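Local coordinates for protein beta-ketoacyl synthase (Burkholderia phymatum, PDB 4EWG) that probably acts as a 3-oxoacyl-[acyl-carrier-protein] synthase, a condensing enzyme of the thiolase-like superfamily that extends acyl chains, at residues T11-V16 with W351-M356; L89-F94 with T256-I261; D102-V107 with Y247-A252; K158-P163 with Y179-M184. All blocks are in the same frame, centred on the assembly; numbering follows the deposited sequence.

Contact 1 of 4, residues T11-V16 with W351-M356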
# COMPACT_ATOMS: atom_id res chain seq x y z
N THR A 11 -10.04 4.08 20.58
CA THR A 11 -10.28 5.20 21.55
C THR A 11 -10.59 6.52 20.85
O THR A 11 -10.87 7.51 21.51
CB THR A 11 -9.05 5.38 22.43
OG1 THR A 11 -7.90 5.48 21.58
CG2 THR A 11 -8.84 4.16 23.30
N GLY A 12 -10.55 6.53 19.51
CA GLY A 12 -10.91 7.71 18.71
C GLY A 12 -11.58 7.31 17.39
O GLY A 12 -11.13 6.37 16.73
N MET A 13 -12.67 8.00 17.03
CA MET A 13 -13.34 7.80 15.73
C MET A 13 -13.76 9.14 15.16
O MET A 13 -14.25 10.01 15.90
CB MET A 13 -14.60 6.91 15.86
CG MET A 13 -14.41 5.70 16.72
SD MET A 13 -15.75 4.48 16.65
CE MET A 13 -17.13 5.46 17.24
N GLY A 14 -13.60 9.31 13.86
CA GLY A 14 -14.01 10.50 13.18
C GLY A 14 -13.88 10.37 11.67
O GLY A 14 -13.19 9.50 11.15
N GLY A 15 -14.51 11.30 10.97
CA GLY A 15 -14.42 11.35 9.53
C GLY A 15 -15.19 12.50 8.90
O GLY A 15 -15.81 13.34 9.59
N VAL A 16 -15.09 12.54 7.57
CA VAL A 16 -15.68 13.55 6.76
C VAL A 16 -16.58 12.76 5.78
O VAL A 16 -16.07 11.96 5.03
CB VAL A 16 -14.50 14.39 6.09
CG1 VAL A 16 -14.90 14.95 4.77
CG2 VAL A 16 -14.04 15.54 6.99
N TRP A 351 -19.16 3.64 11.70
CA TRP A 351 -20.62 3.69 11.87
C TRP A 351 -21.15 2.42 12.47
O TRP A 351 -22.08 2.47 13.25
CB TRP A 351 -21.29 3.99 10.56
CG TRP A 351 -21.02 5.42 10.10
CD1 TRP A 351 -20.09 6.31 10.62
CD2 TRP A 351 -21.65 6.14 9.02
NE1 TRP A 351 -20.11 7.47 9.96
CE2 TRP A 351 -21.02 7.43 8.97
CE3 TRP A 351 -22.65 5.85 8.12
CZ2 TRP A 351 -21.39 8.38 8.06
CZ3 TRP A 351 -23.00 6.81 7.17
CH2 TRP A 351 -22.39 8.06 7.15
N THR A 352 -20.55 1.27 12.13
CA THR A 352 -20.95 -0.00 12.74
C THR A 352 -20.71 -0.01 14.27
O THR A 352 -21.52 -0.54 15.01
CB THR A 352 -20.23 -1.20 12.08
OG1 THR A 352 -20.65 -1.28 10.73
CG2 THR A 352 -20.55 -2.51 12.75
N ILE A 353 -19.61 0.59 14.73
CA ILE A 353 -19.33 0.70 16.16
C ILE A 353 -20.31 1.69 16.84
O ILE A 353 -20.80 1.43 17.94
CB ILE A 353 -17.90 1.13 16.44
CG1 ILE A 353 -16.91 0.03 16.02
CG2 ILE A 353 -17.69 1.38 17.92
CD1 ILE A 353 -15.49 0.53 15.99
N GLU A 354 -20.61 2.78 16.17
CA GLU A 354 -21.57 3.74 16.67
C GLU A 354 -22.96 3.10 16.82
O GLU A 354 -23.64 3.31 17.82
CB GLU A 354 -21.69 4.95 15.75
CG GLU A 354 -20.40 5.71 15.55
CD GLU A 354 -20.06 6.68 16.67
OE1 GLU A 354 -20.39 6.41 17.84
OE2 GLU A 354 -19.45 7.73 16.36
N MET A 355 -23.36 2.31 15.83
CA MET A 355 -24.63 1.64 15.89
C MET A 355 -24.63 0.59 17.00
O MET A 355 -25.59 0.50 17.78
CB MET A 355 -24.93 1.01 14.55
CG MET A 355 -25.20 2.05 13.48
SD MET A 355 -25.82 1.33 11.95
CE MET A 355 -24.41 0.35 11.47
N MET A 356 -23.55 -0.18 17.10
CA MET A 356 -23.42 -1.18 18.16
C MET A 356 -23.55 -0.56 19.53
O MET A 356 -24.23 -1.11 20.36
CB MET A 356 -22.08 -1.93 18.08
CG MET A 356 -21.82 -2.85 19.27
SD MET A 356 -20.43 -3.96 19.05
CE MET A 356 -19.01 -2.93 19.37

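Contact 2 of 4, residues L89-F94 with T256-I261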
# COMPACT_ATOMS: atom_id res chain seq x y z
N LEU A 89 -8.31 11.98 16.45
CA LEU A 89 -7.36 12.32 17.49
C LEU A 89 -7.98 13.19 18.59
O LEU A 89 -7.73 12.94 19.77
CB LEU A 89 -6.18 13.05 16.89
CG LEU A 89 -5.18 12.17 16.20
CD1 LEU A 89 -4.25 13.13 15.46
CD2 LEU A 89 -4.45 11.32 17.22
N ALA A 90 -8.78 14.17 18.24
CA ALA A 90 -9.42 15.02 19.29
C ALA A 90 -10.26 14.11 20.13
O ALA A 90 -10.21 14.15 21.37
CB ALA A 90 -10.26 16.14 18.70
N ASP A 91 -11.05 13.29 19.45
CA ASP A 91 -12.01 12.44 20.11
C ASP A 91 -11.25 11.50 21.04
O ASP A 91 -11.75 11.18 22.11
CB ASP A 91 -12.88 11.68 19.08
CG ASP A 91 -13.76 10.61 19.72
OD1 ASP A 91 -14.65 10.95 20.56
OD2 ASP A 91 -13.55 9.43 19.38
N ALA A 92 -10.04 11.08 20.65
CA ALA A 92 -9.23 10.17 21.48
C ALA A 92 -8.50 10.88 22.64
O ALA A 92 -7.87 10.24 23.47
CB ALA A 92 -8.24 9.40 20.63
N GLY A 93 -8.59 12.20 22.69
CA GLY A 93 -7.98 12.98 23.77
C GLY A 93 -6.56 13.42 23.48
O GLY A 93 -5.87 13.87 24.38
N PHE A 94 -6.12 13.31 22.23
CA PHE A 94 -4.73 13.63 21.88
C PHE A 94 -4.53 15.02 21.25
O PHE A 94 -3.41 15.36 20.92
CB PHE A 94 -4.16 12.56 20.95
CG PHE A 94 -3.97 11.24 21.61
CD1 PHE A 94 -3.17 11.12 22.73
CD2 PHE A 94 -4.55 10.10 21.10
CE1 PHE A 94 -2.99 9.89 23.34
CE2 PHE A 94 -4.36 8.86 21.71
CZ PHE A 94 -3.59 8.77 22.83
N THR A 256 -11.66 6.88 27.14
CA THR A 256 -12.97 6.35 26.81
C THR A 256 -12.80 5.34 25.66
O THR A 256 -12.30 5.69 24.62
CB THR A 256 -13.91 7.46 26.34
OG1 THR A 256 -14.18 8.35 27.41
CG2 THR A 256 -15.21 6.86 25.86
N ILE A 257 -13.20 4.09 25.89
CA ILE A 257 -12.95 3.01 24.92
C ILE A 257 -14.22 2.70 24.15
O ILE A 257 -15.21 2.31 24.76
CB ILE A 257 -12.51 1.72 25.66
CG1 ILE A 257 -11.14 1.95 26.34
CG2 ILE A 257 -12.48 0.56 24.69
CD1 ILE A 257 -10.78 0.88 27.35
N HIS A 258 -14.19 2.85 22.81
CA HIS A 258 -15.39 2.71 21.96
C HIS A 258 -15.72 1.28 21.67
O HIS A 258 -16.87 0.91 21.55
CB HIS A 258 -15.23 3.48 20.64
CG HIS A 258 -15.19 4.99 20.81
ND1 HIS A 258 -16.23 5.70 21.30
CD2 HIS A 258 -14.20 5.91 20.52
CE1 HIS A 258 -15.91 6.99 21.35
NE2 HIS A 258 -14.66 7.12 20.88
N ALA A 259 -14.69 0.47 21.49
CA ALA A 259 -14.82 -0.97 21.16
C ALA A 259 -13.46 -1.60 21.24
O ALA A 259 -12.45 -0.91 21.40
CB ALA A 259 -15.39 -1.15 19.75
N GLU A 260 -13.44 -2.93 21.18
CA GLU A 260 -12.19 -3.68 21.08
C GLU A 260 -12.22 -4.43 19.76
O GLU A 260 -13.27 -4.94 19.36
CB GLU A 260 -12.05 -4.68 22.25
CG GLU A 260 -10.87 -5.63 22.11
CD GLU A 260 -10.63 -6.51 23.33
OE1 GLU A 260 -11.55 -6.68 24.17
OE2 GLU A 260 -9.52 -7.05 23.44
N ILE A 261 -11.08 -4.49 19.09
CA ILE A 261 -10.97 -5.26 17.85
C ILE A 261 -10.51 -6.61 18.25
O ILE A 261 -9.45 -6.73 18.91
CB ILE A 261 -9.92 -4.69 16.89
CG1 ILE A 261 -10.18 -3.22 16.61
CG2 ILE A 261 -9.91 -5.50 15.58
CD1 ILE A 261 -9.08 -2.60 15.77

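Contact 3 of 4, residues D102-V107 with Y247-A252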
# COMPACT_ATOMS: atom_id res chain seq x y z
N ASP A 102 6.42 10.82 19.23
CA ASP A 102 7.72 10.31 19.66
C ASP A 102 8.07 8.93 19.10
O ASP A 102 9.02 8.32 19.58
CB ASP A 102 7.81 10.27 21.20
CG ASP A 102 7.10 9.09 21.81
OD1 ASP A 102 6.50 8.26 21.08
OD2 ASP A 102 7.11 8.98 23.03
N GLY A 103 7.32 8.44 18.10
CA GLY A 103 7.60 7.14 17.50
C GLY A 103 6.64 6.06 17.96
O GLY A 103 6.64 4.97 17.40
N ARG A 104 5.78 6.36 18.93
CA ARG A 104 4.89 5.39 19.52
C ARG A 104 3.65 5.20 18.68
O ARG A 104 2.94 4.21 18.85
CB ARG A 104 4.42 5.85 20.90
CG ARG A 104 3.34 6.96 20.90
CD ARG A 104 2.78 7.24 22.30
NE ARG A 104 3.78 7.90 23.13
CZ ARG A 104 3.74 7.99 24.46
NH1 ARG A 104 2.75 7.46 25.16
NH2 ARG A 104 4.73 8.62 25.09
N MET A 105 3.34 6.20 17.86
CA MET A 105 2.16 6.16 17.02
C MET A 105 2.56 6.11 15.56
O MET A 105 3.38 6.88 15.12
CB MET A 105 1.30 7.40 17.24
CG MET A 105 0.07 7.42 16.35
SD MET A 105 -0.99 8.85 16.56
CE MET A 105 -1.74 8.50 18.17
N GLY A 106 1.91 5.22 14.81
CA GLY A 106 2.14 5.06 13.36
C GLY A 106 0.86 5.29 12.58
O GLY A 106 -0.16 5.74 13.13
N VAL A 107 0.92 5.05 11.28
CA VAL A 107 -0.20 5.35 10.41
C VAL A 107 -0.43 4.25 9.38
O VAL A 107 0.51 3.82 8.70
CB VAL A 107 0.00 6.68 9.65
CG1 VAL A 107 -1.18 6.91 8.69
CG2 VAL A 107 0.20 7.82 10.64
N TYR A 247 -4.28 -1.85 24.78
CA TYR A 247 -5.29 -1.84 25.83
C TYR A 247 -4.81 -1.26 27.16
O TYR A 247 -5.48 -0.40 27.72
CB TYR A 247 -5.84 -3.26 26.00
CG TYR A 247 -6.88 -3.44 27.09
CD1 TYR A 247 -8.08 -2.74 27.08
CD2 TYR A 247 -6.65 -4.34 28.15
CE1 TYR A 247 -9.03 -2.93 28.07
CE2 TYR A 247 -7.59 -4.54 29.16
CZ TYR A 247 -8.77 -3.83 29.12
OH TYR A 247 -9.68 -4.05 30.13
N GLU A 248 -3.67 -1.71 27.67
CA GLU A 248 -3.17 -1.19 28.97
C GLU A 248 -2.85 0.30 28.87
O GLU A 248 -3.15 1.07 29.78
CB GLU A 248 -1.94 -1.95 29.43
CG GLU A 248 -2.21 -3.42 29.69
CD GLU A 248 -3.25 -3.64 30.77
OE1 GLU A 248 -3.01 -3.16 31.88
OE2 GLU A 248 -4.31 -4.27 30.51
N HIS A 249 -2.27 0.71 27.75
CA HIS A 249 -1.99 2.10 27.53
C HIS A 249 -3.26 2.93 27.57
O HIS A 249 -3.33 3.94 28.25
CB HIS A 249 -1.30 2.26 26.21
CG HIS A 249 -0.82 3.63 25.96
ND1 HIS A 249 -1.63 4.60 25.45
CD2 HIS A 249 0.44 4.20 26.10
CE1 HIS A 249 -0.93 5.74 25.31
NE2 HIS A 249 0.34 5.49 25.70
N ALA A 250 -4.31 2.47 26.89
CA ALA A 250 -5.63 3.13 26.97
C ALA A 250 -6.18 3.20 28.43
O ALA A 250 -6.51 4.27 28.94
CB ALA A 250 -6.61 2.41 26.04
N LYS A 251 -6.24 2.05 29.10
CA LYS A 251 -6.66 1.97 30.48
C LYS A 251 -5.83 2.94 31.37
O LYS A 251 -6.39 3.82 32.02
CB LYS A 251 -6.65 0.49 30.98
N ALA A 252 -4.50 2.86 31.31
CA ALA A 252 -3.61 3.71 32.15
C ALA A 252 -3.85 5.24 32.01
O ALA A 252 -3.68 5.97 32.98
CB ALA A 252 -2.15 3.40 31.87

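Contact 4 of 4, residues K158-P163 with Y179-M184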
# COMPACT_ATOMS: atom_id res chain seq x y z
N LYS A 158 6.34 9.52 13.93
CA LYS A 158 7.61 8.88 13.66
C LYS A 158 7.53 7.38 13.78
O LYS A 158 8.54 6.71 13.81
CB LYS A 158 8.73 9.48 14.58
CG LYS A 158 9.02 10.95 14.27
CD LYS A 158 9.86 11.69 15.33
CE LYS A 158 9.74 13.22 15.20
NZ LYS A 158 8.54 13.74 15.92
N GLY A 159 6.30 6.85 13.78
CA GLY A 159 6.06 5.43 13.77
C GLY A 159 6.04 4.86 12.36
O GLY A 159 6.34 5.55 11.37
N ARG A 160 5.69 3.59 12.25
CA ARG A 160 5.71 2.94 10.95
C ARG A 160 4.52 3.37 10.13
O ARG A 160 3.45 3.66 10.68
CB ARG A 160 5.83 1.43 11.03
CG ARG A 160 5.06 0.75 12.13
CD ARG A 160 5.03 -0.77 11.95
NE ARG A 160 6.34 -1.38 12.12
CZ ARG A 160 6.60 -2.69 11.97
NH1 ARG A 160 5.63 -3.54 11.64
NH2 ARG A 160 7.82 -3.17 12.15
N ILE A 161 4.75 3.50 8.81
CA ILE A 161 3.70 3.78 7.85
C ILE A 161 3.38 2.46 7.12
O ILE A 161 4.27 1.80 6.54
CB ILE A 161 4.08 4.95 6.87
CG1 ILE A 161 4.17 6.29 7.62
CG2 ILE A 161 3.05 5.08 5.76
CD1 ILE A 161 4.75 7.46 6.82
N VAL A 162 2.12 2.04 7.25
CA VAL A 162 1.61 0.89 6.60
C VAL A 162 0.67 1.36 5.49
O VAL A 162 -0.48 1.69 5.72
CB VAL A 162 0.83 -0.00 7.58
CG1 VAL A 162 0.40 -1.27 6.86
CG2 VAL A 162 1.67 -0.29 8.83
N PRO A 163 1.16 1.38 4.27
CA PRO A 163 0.33 1.89 3.17
C PRO A 163 -0.65 0.81 2.84
O PRO A 163 -0.22 -0.32 2.64
CB PRO A 163 1.37 2.17 2.06
CG PRO A 163 2.47 1.20 2.33
CD PRO A 163 2.46 0.86 3.80
N TYR A 179 -4.17 -3.01 13.49
CA TYR A 179 -4.52 -3.88 14.62
C TYR A 179 -3.44 -4.93 14.90
O TYR A 179 -3.05 -5.18 16.04
CB TYR A 179 -5.88 -4.54 14.34
CG TYR A 179 -6.18 -5.81 15.06
CD1 TYR A 179 -6.31 -5.84 16.44
CD2 TYR A 179 -6.36 -6.98 14.36
CE1 TYR A 179 -6.61 -7.03 17.11
CE2 TYR A 179 -6.65 -8.19 15.02
CZ TYR A 179 -6.77 -8.20 16.39
OH TYR A 179 -7.08 -9.39 17.02
N GLU A 180 -2.97 -5.57 13.86
CA GLU A 180 -1.98 -6.60 14.05
C GLU A 180 -0.63 -5.98 14.48
O GLU A 180 0.10 -6.58 15.24
CB GLU A 180 -1.83 -7.42 12.77
CG GLU A 180 -3.04 -8.32 12.52
CD GLU A 180 -3.02 -9.00 11.17
OE1 GLU A 180 -2.30 -8.52 10.26
OE2 GLU A 180 -3.79 -9.99 10.99
N ASN A 181 -0.32 -4.79 13.96
CA ASN A 181 0.90 -4.10 14.40
C ASN A 181 0.89 -3.81 15.90
O ASN A 181 1.91 -4.02 16.59
CB ASN A 181 1.11 -2.82 13.58
CG ASN A 181 1.83 -3.07 12.27
OD1 ASN A 181 3.04 -3.24 12.24
ND2 ASN A 181 1.09 -3.07 11.17
N ILE A 182 -0.25 -3.38 16.44
CA ILE A 182 -0.35 -3.10 17.90
C ILE A 182 -0.36 -4.40 18.68
O ILE A 182 0.37 -4.55 19.65
CB ILE A 182 -1.61 -2.28 18.25
CG1 ILE A 182 -1.57 -0.94 17.49
CG2 ILE A 182 -1.73 -2.08 19.77
CD1 ILE A 182 -2.75 -0.03 17.74
N ALA A 183 -1.15 -5.36 18.24
CA ALA A 183 -1.21 -6.67 18.90
C ALA A 183 0.18 -7.29 19.04
O ALA A 183 0.50 -7.92 20.07
CB ALA A 183 -2.11 -7.63 18.12
N MET A 184 0.97 -7.13 18.00
CA MET A 184 2.29 -7.71 17.87
C MET A 184 3.36 -6.87 18.60
O MET A 184 4.49 -7.26 18.69
CB MET A 184 2.57 -7.85 16.37
CG MET A 184 3.74 -8.69 15.93
SD MET A 184 3.89 -8.81 14.09
CE MET A 184 5.66 -8.47 13.94

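Contact 1 of 4, residues T11-V16 with W351-M356
Met13 of strand 8-16 faces Ile353 and Glu354 of helix 344-358 across a wide backbone gap, and the nearest alpha carbons, Met13 CA and Trp351 CA, are 9.2 Å apart. One long side chain bridges that gap. The CB of Met13 points toward the helix. Its CG is opposite the carbonyl carbon (chi1 -44°), and the chain stays extended as far as the sulfur. The first two torsions carry SD to Ile353; the bend at chi3 (-61°) then turns CE to Glu354. Met13 SD lies 3.9 Å from Ile353 CG2, with Ile353 CB and CD1 scarcely farther away. The two side chains pass at a slant, and the sulfur rests in the fork between the isoleucine branches. This meeting of strand and buried helix fits the layered alpha-beta architecture of the thiolase fold. Helix 344-358 also packs on strand 299-303 through Thr352 and Met355. The Met13 methyl makes a different kind of contact. CE sits over the carboxylate of Glu354, 3.2 Å from Glu354 CD, and this is tight packing. It is 3.4 Å from Glu354 OE1 and equally far from Glu354 OE2, so neither oxygen is favoured. The glutamate reaches the methyl by folding its chain at chi2 (-82°). All three touching residues are buried, and the carboxylate finds its polar partners outside the two segments. Glu354 OE2 is hydrogen-bonded to Trp350 NE1, and Glu354 OE1 forms a salt bridge with Arg358. These two partners should limit rotation of the carboxylate beneath the methyl.

Contact 2 of 4, residues L89-F94 with T256-I261
His258 and Asp91 are joined by a His-carboxylate hydrogen bond. It ties the last turn of helix 76-92 to the chain entering strand 259-268, which neighbours strand 8-16 in the central sheet. Just after Asp91 the helix ends in a Schellman motif, with Gly93 at positive phi. The histidine can be followed outward. Its CB points toward the helix end, and chi1 (-68°) sets CG opposite the carbonyl carbon. On one side of the ring, ND1 is hydrogen-bonded to Lys357 NZ. On the other, CD2 lies beside Met13 of strand 8-16. CD2 and CE1 are almost equally far from Asp91 OD2, so the carboxylate approaches the nitrogen between them. At the tip, His258 NE2 donates to Asp91 OD2 over 3.0 Å, with an N-H...O angle of 141°. The carboxylate and ring planes are nearly coplanar, 20° apart, yet the oxygen is tilted somewhat out of the ring plane. Bonds at both ring nitrogens should fix the flip of the imidazole. Asp91 OD2 has a second, stronger partner, the backbone N of Met13. Asp91 OD2 receives His258 NE2 through its syn lone pair, and Asp91 OD1 stays 3.8 Å from His258 NE2.

Contact 3 of 4, residues D102-V107 with Y247-A252
Arg104 and His249 make the one hydrogen bond between these segments, and it is weak. Arg104 NH1 donates to His249 NE2 over 3.2 Å, with an N-H...N angle of 127°. Each flat group offers its edge, and the guanidinium and ring planes are steeply turned, 73° apart. The imidazole gets there because its CG is opposite the backbone N (chi1 -173°). Its stronger partner is Glu245, whose OE2 is hydrogen-bonded to His249 ND1. Ionic contacts lie within residues 102-107. Arg104 NH2 forms a salt bridge with Asp102 OD2 at 3.2 Å. The aspartate oxygen lies in the guanidinium plane but is itself approached from above the carboxylate plane. Arg104 NE adds a weak bond to Asp102 OD1. A side-chain-to-backbone bond completes the grip: Arg104 N donates to Asp102 OD1 over 3.0 Å, which makes an Asx turn. Asp102 thus holds both ends of the arginine and should steady the guanidinium. Leu189 of strand 189-196 packs against both Arg104 and His249. The contact lies near the surface, where helix 247-252 meets the loop leading into strand 105-110. His249 is a calcium ligand in a crystal structure of this protein, although none is bound to this chain here.

Contact 4 of 4, residues K158-P163 with Y179-M184
Asn181 and Arg160 link helix 170-183 to the loop entering strand 161-163, an outer strand of the thiolase-fold sheet at the dimer interface. Along the helix, Tyr179 turns elsewhere and packs on Val8, Leu244 and Ile261 of the sheet. Glu180 pairs with the second subunit: its OE1 forms a salt bridge with Arg160 NH1 there. Asn181 then carries the contact within the chain. Asn181 OD1 accepts from Arg160 NH1 over 2.7 Å, with an N-H...O angle of 141°. The donor meets the carbonyl almost head-on, at a C=O...N angle of 168°, and the amide and guanidinium planes are steeply inclined. Arg160 CD lies 3.2 Å from Asn181 OD1, and the bend at chi3 (67°) turns the guanidinium so that NH1 reaches the same oxygen. The same NH1 forms a salt bridge with Glu180 of the second subunit, so one nitrogen joins the loop, helix 170-183 and the partner chain. Asn181 ND2 is hydrogen-bonded to Tyr177 O one turn back and lies 3.7 Å from Val162 CG2. Next, Ile182 lies on Val8 and Leu244. Met184 packs on Glu180 of the other subunit, and Met184 N bonds to Glu180 O of its own chain at 2.9 Å.

All four contacts reach the same mixed sheet. Contacts 1 and 2 have centres 10 Å apart and meet directly, because Asp91 OD2 of contact 2 bonds to Met13 N of contact 1 at 2.9 Å. Contacts 3 and 4 join through neighbouring strands: Val107 O and Val162 N are 2.8 Å apart, a probable hydrogen bond. Contacts 2 and 3 have centres about 11 Å apart and touch through Leu89 and Met105. Contact 1 is farther from contact 4, about 20 Å between centres, and does not touch it. The known calcium ligand, His249, belongs to contact 3. Contact 4 is the one that also reaches the second subunit.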